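GGDEF and EAL domain-containing protein (Vibrio cholerae O1 str. 2010EL-1786, PDB 6PWK) binds cyclic di-GMP, in its EAL domain among other sites, and probably acts as an inside-out signalling receptor that controls large adhesins and biofilm formation. Local coordinates at residues Val392-Leu398 / Gly411-Asp415. Numbering follows the deposited sequence.
With C2E (9,9'-[(2R,3R,3aS,5S,7aR,9R,10R,10aS,12S,14aR)-3,5,10,12-tetrahydroxy-5,12-dioxidooctahydro-2H,7H-difuro[3,2-d:3',2'-j][1,3,7,9,2,8]tetraoxadiphosphacyclododecine-2,9-diyl]bis(2-amino-1,9-dihydro-6H-purin-6-one)), chain C.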
ATOM      1  N   VAL A 392      28.228  19.630  11.276  1.00 59.95           N
ATOM      2  CA  VAL A 392      29.630  19.853  11.618  1.00 64.51           C
ATOM      3  C   VAL A 392      29.691  20.617  12.937  1.00 69.69           C
ATOM      4  O   VAL A 392      29.162  21.730  13.047  1.00 67.56           O
ATOM      5  CB  VAL A 392      30.355  20.618  10.503  1.00 72.30           C
ATOM      6  CG1 VAL A 392      31.861  20.586  10.732  1.00 60.94           C
ATOM      7  CG2 VAL A 392      30.002  20.038   9.143  1.00 74.43           C
ATOM      8  N   GLU A 393      30.339  20.020  13.937  1.00 75.70           N
ATOM      9  CA  GLU A 393      30.413  20.575  15.282  1.00 72.51           C
ATOM     10  C   GLU A 393      31.768  21.161  15.634  1.00 76.98           C
ATOM     11  O   GLU A 393      31.828  22.164  16.349  1.00 83.18           O
ATOM     12  CB  GLU A 393      30.076  19.502  16.326  1.00 69.83           C
ATOM     13  CG  GLU A 393      28.707  18.896  16.206  1.00 78.78           C
ATOM     14  CD  GLU A 393      28.336  18.067  17.421  1.00 87.67           C
ATOM     15  OE1 GLU A 393      27.314  18.375  18.070  1.00 88.82           O
ATOM     16  OE2 GLU A 393      29.081  17.115  17.737  1.00 90.72           O
ATOM     17  N   THR A 394      32.861  20.555  15.179  1.00 72.83           N
ATOM     18  CA  THR A 394      34.193  20.913  15.640  1.00 74.77           C
ATOM     19  C   THR A 394      35.072  21.339  14.473  1.00 77.04           C
ATOM     20  O   THR A 394      34.816  21.002  13.314  1.00 83.30           O
ATOM     21  CB  THR A 394      34.860  19.744  16.377  1.00 76.95           C
ATOM     22  OG1 THR A 394      35.184  18.710  15.439  1.00 76.28           O
ATOM     23  CG2 THR A 394      33.928  19.181  17.441  1.00 70.74           C
ATOM     24  N   GLN A 395      36.119  22.098  14.805  1.00 88.76           N
ATOM     25  CA  GLN A 395      37.122  22.453  13.808  1.00 90.03           C
ATOM     26  C   GLN A 395      37.861  21.219  13.312  1.00 90.29           C
ATOM     27  O   GLN A 395      38.299  21.180  12.156  1.00 86.05           O
ATOM     28  CB  GLN A 395      38.104  23.472  14.389  1.00 95.75           C
ATOM     29  CG  GLN A 395      39.106  24.030  13.386  1.00102.78           C
ATOM     30  CD  GLN A 395      38.467  24.951  12.363  1.00101.99           C
ATOM     31  OE1 GLN A 395      37.710  25.857  12.713  1.00105.52           O
ATOM     32  NE2 GLN A 395      38.769  24.722  11.090  1.00 97.68           N
ATOM     33  N   THR A 396      38.005  20.203  14.166  1.00100.33           N
ATOM     34  CA  THR A 396      38.582  18.935  13.730  1.00105.75           C
ATOM     35  C   THR A 396      37.735  18.304  12.631  1.00102.60           C
ATOM     36  O   THR A 396      38.259  17.850  11.607  1.00103.05           O
ATOM     37  CB  THR A 396      38.718  17.984  14.919  1.00101.97           C
ATOM     38  OG1 THR A 396      39.505  18.605  15.943  1.00 96.21           O
ATOM     39  CG2 THR A 396      39.381  16.683  14.490  1.00 99.30           C
ATOM     40  N   GLN A 397      36.415  18.263  12.830  1.00 91.12           N
ATOM     41  CA  GLN A 397      35.522  17.788  11.778  1.00 86.59           C
ATOM     42  C   GLN A 397      35.599  18.688  10.551  1.00 88.53           C
ATOM     43  O   GLN A 397      35.659  18.202   9.416  1.00 88.13           O
ATOM     44  CB  GLN A 397      34.089  17.712  12.297  1.00 77.01           C
ATOM     45  CG  GLN A 397      33.857  16.641  13.348  1.00 80.67           C
ATOM     46  CD  GLN A 397      32.573  16.860  14.123  1.00 90.27           C
ATOM     47  OE1 GLN A 397      31.916  17.892  13.978  1.00 94.71           O
ATOM     48  NE2 GLN A 397      32.210  15.893  14.955  1.00 98.70           N
ATOM     49  N   LEU A 398      35.607  20.005  10.763  1.00 91.07           N
ATOM     50  CA  LEU A 398      35.663  20.943   9.645  1.00 89.24           C
ATOM     51  C   LEU A 398      36.947  20.769   8.843  1.00 87.49           C
ATOM     52  O   LEU A 398      36.923  20.772   7.606  1.00 85.83           O
ATOM     53  CB  LEU A 398      35.537  22.373  10.160  1.00 92.01           C
ATOM     54  CG  LEU A 398      35.123  23.461   9.169  1.00 89.32           C
ATOM     55  CD1 LEU A 398      33.770  23.137   8.560  1.00 72.28           C
ATOM     56  CD2 LEU A 398      35.087  24.814   9.861  1.00 97.35           C
ATOM     57  N   GLY A 411      26.210  23.320  10.254  1.00 51.67           N
ATOM     58  CA  GLY A 411      26.333  22.793  11.599  1.00 62.12           C
ATOM     59  C   GLY A 411      26.544  23.908  12.603  1.00 71.92           C
ATOM     60  O   GLY A 411      26.535  25.091  12.272  1.00 73.34           O
ATOM     61  N   PHE A 412      26.746  23.491  13.856  1.00 52.57           N
ATOM     62  CA  PHE A 412      26.875  24.448  14.951  1.00 58.00           C
ATOM     63  C   PHE A 412      28.189  25.216  14.885  1.00 69.12           C
ATOM     64  O   PHE A 412      28.264  26.350  15.370  1.00 75.29           O
ATOM     65  CB  PHE A 412      26.745  23.727  16.294  1.00 54.15           C
ATOM     66  CG  PHE A 412      25.375  23.157  16.546  1.00 64.73           C
ATOM     67  CD1 PHE A 412      24.254  23.730  15.967  1.00 66.44           C
ATOM     68  CD2 PHE A 412      25.209  22.049  17.362  1.00 72.65           C
ATOM     69  CE1 PHE A 412      22.993  23.208  16.197  1.00 69.28           C
ATOM     70  CE2 PHE A 412      23.950  21.523  17.595  1.00 68.28           C
ATOM     71  CZ  PHE A 412      22.842  22.104  17.011  1.00 64.54           C
ATOM     72  N   ILE A 413      29.230  24.626  14.292  1.00 73.36           N
ATOM     73  CA  ILE A 413      30.506  25.327  14.195  1.00 76.65           C
ATOM     74  C   ILE A 413      30.475  26.416  13.129  1.00 79.93           C
ATOM     75  O   ILE A 413      31.242  27.382  13.219  1.00 84.91           O
ATOM     76  CB  ILE A 413      31.661  24.348  13.925  1.00 77.84           C
ATOM     77  CG1 ILE A 413      32.994  24.995  14.310  1.00 66.06           C
ATOM     78  CG2 ILE A 413      31.663  23.893  12.471  1.00 77.55           C
ATOM     79  CD1 ILE A 413      34.174  24.502  13.515  1.00 91.12           C
ATOM     80  N   VAL A 414      29.603  26.295  12.123  1.00 86.07           N
ATOM     81  CA  VAL A 414      29.411  27.373  11.158  1.00 87.02           C
ATOM     82  C   VAL A 414      28.409  28.399  11.666  1.00 91.60           C
ATOM     83  O   VAL A 414      28.261  29.468  11.049  1.00 95.17           O
ATOM     84  CB  VAL A 414      28.996  26.788   9.789  1.00 82.62           C
ATOM     85  CG1 VAL A 414      29.274  25.291   9.747  1.00 75.93           C
ATOM     86  CG2 VAL A 414      27.530  27.061   9.471  1.00 92.66           C
ATOM     87  N   ASP A 415      27.754  28.125  12.796  1.00 96.83           N
ATOM     88  CA  ASP A 415      26.700  28.957  13.381  1.00100.42           C
ATOM     89  C   ASP A 415      25.466  28.967  12.489  1.00104.06           C
ATOM     90  O   ASP A 415      24.765  27.960  12.380  1.00101.11           O
ATOM     91  CB  ASP A 415      27.187  30.389  13.631  1.00104.14           C
ATOM     92  CG  ASP A 415      28.443  30.441  14.476  1.00110.62           C
ATOM     93  OD1 ASP A 415      28.593  29.587  15.374  1.00110.45           O
ATOM     94  OD2 ASP A 415      29.282  31.336  14.241  1.00116.58           O
TER
HETATM   95  P1  C2E C 701      18.019  16.511   9.687  1.00 81.95           P
HETATM   96  O2P C2E C 701      17.699  16.709   8.230  1.00 58.71           O
HETATM   97  O1P C2E C 701      19.324  15.766   9.701  1.00 47.07           O
HETATM   98  O5' C2E C 701      18.341  17.930  10.437  1.00 75.93           O
HETATM   99  C5' C2E C 701      19.533  18.042  11.142  1.00 56.10           C
HETATM  100  C4' C2E C 701      19.200  17.746  12.630  1.00 61.16           C
HETATM  101  O4' C2E C 701      20.287  17.726  13.344  1.00 62.54           O
HETATM  102  C3' C2E C 701      18.380  18.893  13.249  1.00 57.48           C
HETATM  103  O3' C2E C 701      17.878  18.428  14.407  1.00 55.52           O
HETATM  104  C2' C2E C 701      19.497  19.894  13.578  1.00 54.65           C
HETATM  105  O2' C2E C 701      19.008  20.903  14.561  1.00 46.82           O
HETATM  106  C1' C2E C 701      20.318  19.094  14.198  1.00 59.59           C
HETATM  107  N9  C2E C 701      21.719  19.408  14.311  1.00 66.00           N
HETATM  108  C8  C2E C 701      21.800  20.390  13.381  1.00 64.72           C
HETATM  109  N7  C2E C 701      23.095  20.797  13.356  1.00 60.04           N
HETATM  110  C5  C2E C 701      23.786  20.079  14.234  1.00 61.91           C
HETATM  111  C6  C2E C 701      25.262  20.046  14.669  1.00 68.29           C
HETATM  112  O6  C2E C 701      26.067  20.777  14.199  1.00 76.06           O
HETATM  113  N1  C2E C 701      25.686  19.117  15.671  1.00 64.73           N
HETATM  114  C2  C2E C 701      24.762  18.199  16.286  1.00 68.89           C
HETATM  115  N2  C2E C 701      25.140  17.230  17.310  1.00 69.33           N
HETATM  116  N3  C2E C 701      23.377  18.254  15.848  1.00 70.28           N
HETATM  117  C4  C2E C 701      22.924  19.217  14.812  1.00 64.85           C
HETATM  118  P11 C2E C 701      16.242  18.671  14.541  1.00 64.06           P
HETATM  119  O21 C2E C 701      15.746  20.087  14.667  1.00 63.23           O
HETATM  120  O11 C2E C 701      15.821  17.987  15.817  1.00 49.51           O
HETATM  121  O5A C2E C 701      15.675  17.801  13.257  1.00 66.63           O
HETATM  122  C5A C2E C 701      15.753  16.419  13.472  1.00 54.78           C
HETATM  123  C4A C2E C 701      15.134  15.699  12.343  1.00 57.33           C
HETATM  124  O4A C2E C 701      13.845  15.914  12.343  1.00 61.56           O
HETATM  125  C3A C2E C 701      15.731  16.275  10.877  1.00 65.50           C
HETATM  126  O3A C2E C 701      16.965  15.511  10.483  1.00 73.53           O
HETATM  127  C2A C2E C 701      14.839  16.091  10.059  1.00 59.71           C
HETATM  128  O2A C2E C 701      14.975  14.724   9.440  1.00 56.78           O
HETATM  129  C1A C2E C 701      13.460  16.210  10.911  1.00 54.76           C
HETATM  130  N91 C2E C 701      12.945  17.411  10.788  1.00 48.05           N
HETATM  131  C81 C2E C 701      13.267  18.550  11.421  1.00 47.10           C
HETATM  132  N71 C2E C 701      12.442  19.498  10.937  1.00 39.76           N
HETATM  133  C51 C2E C 701      11.641  18.942  10.031  1.00 43.49           C
HETATM  134  C61 C2E C 701      10.524  19.511   9.165  1.00 45.00           C
HETATM  135  O61 C2E C 701      10.265  20.657   9.261  1.00 38.48           O
HETATM  136  N11 C2E C 701       9.805  18.677   8.252  1.00 53.92           N
HETATM  137  C21 C2E C 701      10.131  17.283   8.144  1.00 45.00           C
HETATM  138  N21 C2E C 701       9.396  16.438   7.214  1.00 58.25           N
HETATM  139  N31 C2E C 701      11.207  16.748   8.979  1.00 52.53           N
HETATM  140  C41 C2E C 701      11.952  17.626   9.930  1.00 44.20           C
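Ile-413 buries more surface here than any other residue, its aliphatic chain lying along the backbone that runs from Val-392 into helix 395-402. The chain reaches past the carbonyl of Glu-393 because CG1 stands trans to the Ile-413 nitrogen (chi1 -160°), and CD1 meets the start of the helix, 3.4 Å from Gln-395 N. Leu-398 brings its CD2 methyl to the same CD1 at 3.8 Å, while Val-392 sets CG1 against the other branch, CG2 of Ile-413. The backbone ties the segments as well: Ile-413 N donates to Val-392 O over 3.2 Å, nearly straight at 174°. In the EAL domain, a TIM-barrel-like fold, segment 392-398 leaves the loop after strand 386-389 and enters helix 395-402; segment 411-415 lies in the loop after strand 408-409. Both line the cyclic di-GMP pocket and hold one guanine. Glu-393 OE1 accepts from N2 of C2E at 2.6 Å and more weakly from N1. Phe-412 N donates to C2E O6 at 2.8 Å. The Phe-412 ring covers the base, with C6 3.3 Å above the ring plane, displaced from the ring centre. Behind Glu-393, N-cap Thr-394 and Gln-397 form a capping box: Gln-397 N donates to Thr-394 OG1, and Thr-394 N to Gln-397 OE1. Glu-393 N adds a further bond to that same oxygen, fixing the turn from which Glu-393 projects.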